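Local coordinates for G/U mismatch-specific DNA glycosylase (Deinococcus radiodurans, PDB 2C2Q), which belongs to the uracil-DNA glycosylase superfamily, a group of DNA repair proteins built on a central, mainly parallel beta-sheet flanked by helices, at residues 158-161 with 167-170. The protein carries 1 engineered substitution. Residues are numbered along the deposited sequence; the frame is centred on the assembly and turned at random.
Sequences PSTS and HFRL
His-167 touches Pro-158 through its carbonyl alone, O lying 4.2 Å from Pro-158 CB, in the loop that joins strand 153-156 to helix 171-188 of this uracil-DNA glycosylase-like alpha/beta fold. Both segments belong to that loop, and no hydrogen bond links them; contact is by apolar packing and by backbone oxygens set against carbon atoms, with 197 Å² buried in total. Phe-168 follows, its CG anti to the backbone N (chi1 -180°), which carries the ring in beside 158-161. Phe-168 CD1 meets Ser-159 O at 3.3 Å, and both this oxygen and Pro-158 O approach the ring edge near its plane, where the positive rim of the aromatic can face them. Thr-160 CG2 reaches Phe-168 CE1 at 3.7 Å from an oblique direction, while Thr-160 OG1 is hydrogen-bonded to Asn-51. The ring also meets Trp-173 of helix 171-188, whose NE1 is hydrogen-bonded to Pro-158 O. Within 158-161, Ser-161 N donates to Ser-159 OG at 3.0 Å, with an N-H...O angle of 161°, an ST turn. Arg-169 turns its guanidinium back along its own segment: NH1 donates to Phe-168 O at 2.8 Å, from above the carbonyl plane, and also to Asn-166 O. Its backbone and CB pack against the proline ring, with Arg-169 O 3.4 Å from Pro-158 CG.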
ATOM      1  N   PRO A 158       3.789   9.611   2.706  1.00 17.33           N
ATOM      2  CA  PRO A 158       4.325   9.752   4.083  1.00 17.74           C
ATOM      3  C   PRO A 158       3.721   8.679   4.960  1.00 17.17           C
ATOM      4  O   PRO A 158       2.507   8.485   4.949  1.00 16.84           O
ATOM      5  CB  PRO A 158       3.844  11.155   4.517  1.00 19.53           C
ATOM      6  CG  PRO A 158       3.648  11.924   3.196  1.00 20.32           C
ATOM      7  CD  PRO A 158       3.010  10.805   2.306  1.00 17.44           C
ATOM      8  N   SER A 159       4.578   7.984   5.712  1.00 18.32           N
ATOM      9  CA  SER A 159       4.077   6.942   6.665  1.00 18.99           C
ATOM     10  C   SER A 159       2.993   7.461   7.635  1.00 18.65           C
ATOM     11  O   SER A 159       3.103   8.575   8.185  1.00 18.60           O
ATOM     12  CB  SER A 159       5.257   6.289   7.393  1.00 19.76           C
ATOM     13  OG  SER A 159       4.779   5.459   8.402  1.00 18.63           O
ATOM     14  N   THR A 160       1.936   6.665   7.831  1.00 16.44           N
ATOM     15  CA  THR A 160       0.886   6.946   8.785  1.00 16.50           C
ATOM     16  C   THR A 160       1.212   6.325  10.148  1.00 16.61           C
ATOM     17  O   THR A 160       0.386   6.348  11.039  1.00 16.56           O
ATOM     18  CB  THR A 160      -0.466   6.444   8.274  1.00 16.39           C
ATOM     19  OG1 THR A 160      -0.335   5.040   7.952  1.00 16.99           O
ATOM     20  CG2 THR A 160      -0.860   7.160   6.950  1.00 16.38           C
ATOM     21  N   SER A 161       2.403   5.730  10.281  1.00 18.39           N
ATOM     22  CA  SER A 161       2.779   5.097  11.528  1.00 21.68           C
ATOM     23  C   SER A 161       3.004   6.153  12.627  1.00 24.23           C
ATOM     24  O   SER A 161       3.375   7.290  12.293  1.00 22.70           O
ATOM     25  CB  SER A 161       3.970   4.197  11.256  1.00 23.75           C
ATOM     26  OG  SER A 161       5.040   4.625  12.055  1.00 32.92           O
ATOM     27  N   HIS A 167       6.789  13.717  10.479  1.00 38.44           N
ATOM     28  CA  HIS A 167       7.047  13.923   9.066  1.00 35.98           C
ATOM     29  C   HIS A 167       5.803  13.681   8.210  1.00 32.12           C
ATOM     30  O   HIS A 167       5.816  13.884   6.995  1.00 31.07           O
ATOM     31  CB  HIS A 167       8.118  12.941   8.630  1.00 36.56           C
ATOM     32  CG  HIS A 167       9.470  13.230   9.192  1.00 41.98           C
ATOM     33  ND1 HIS A 167      10.299  12.240   9.680  1.00 46.44           N
ATOM     34  CD2 HIS A 167      10.144  14.398   9.336  1.00 45.83           C
ATOM     35  CE1 HIS A 167      11.427  12.789  10.103  1.00 47.92           C
ATOM     36  NE2 HIS A 167      11.359  14.096   9.902  1.00 47.57           N
ATOM     37  N   PHE A 168       4.727  13.264   8.857  1.00 28.94           N
ATOM     38  CA  PHE A 168       3.509  13.001   8.150  1.00 26.81           C
ATOM     39  C   PHE A 168       3.012  14.263   7.438  1.00 26.53           C
ATOM     40  O   PHE A 168       3.089  15.372   7.995  1.00 26.28           O
ATOM     41  CB  PHE A 168       2.444  12.479   9.115  1.00 26.16           C
ATOM     42  CG  PHE A 168       1.170  12.181   8.445  1.00 26.35           C
ATOM     43  CD1 PHE A 168       1.084  11.078   7.560  1.00 26.27           C
ATOM     44  CD2 PHE A 168       0.062  12.998   8.624  1.00 25.48           C
ATOM     45  CE1 PHE A 168      -0.095  10.819   6.901  1.00 21.47           C
ATOM     46  CE2 PHE A 168      -1.147  12.746   7.969  1.00 28.28           C
ATOM     47  CZ  PHE A 168      -1.234  11.632   7.096  1.00 26.14           C
ATOM     48  N   ARG A 169       2.549  14.113   6.195  1.00 24.48           N
ATOM     49  CA  ARG A 169       1.961  15.247   5.467  1.00 23.87           C
ATOM     50  C   ARG A 169       0.774  14.734   4.685  1.00 24.34           C
ATOM     51  O   ARG A 169       0.894  13.694   4.038  1.00 23.07           O
ATOM     52  CB  ARG A 169       2.945  15.849   4.471  1.00 23.11           C
ATOM     53  CG  ARG A 169       4.077  16.673   5.100  1.00 23.53           C
ATOM     54  CD  ARG A 169       3.581  17.891   5.865  1.00 23.27           C
ATOM     55  NE  ARG A 169       4.723  18.633   6.428  1.00 24.36           N
ATOM     56  CZ  ARG A 169       5.422  18.308   7.531  1.00 25.27           C
ATOM     57  NH1 ARG A 169       5.169  17.202   8.240  1.00 23.62           N
ATOM     58  NH2 ARG A 169       6.420  19.120   7.917  1.00 23.52           N
ATOM     59  N   LEU A 170      -0.329  15.474   4.715  1.00 23.50           N
ATOM     60  CA  LEU A 170      -1.559  15.047   4.042  1.00 23.96           C
ATOM     61  C   LEU A 170      -1.499  15.289   2.555  1.00 24.91           C
ATOM     62  O   LEU A 170      -2.191  14.607   1.774  1.00 25.23           O
ATOM     63  CB  LEU A 170      -2.792  15.713   4.648  1.00 23.97           C
ATOM     64  CG  LEU A 170      -3.424  15.131   5.912  1.00 24.93           C
ATOM     65  CD1 LEU A 170      -4.397  16.105   6.610  1.00 25.98           C
ATOM     66  CD2 LEU A 170      -4.193  13.794   5.521  1.00 23.88           C
TER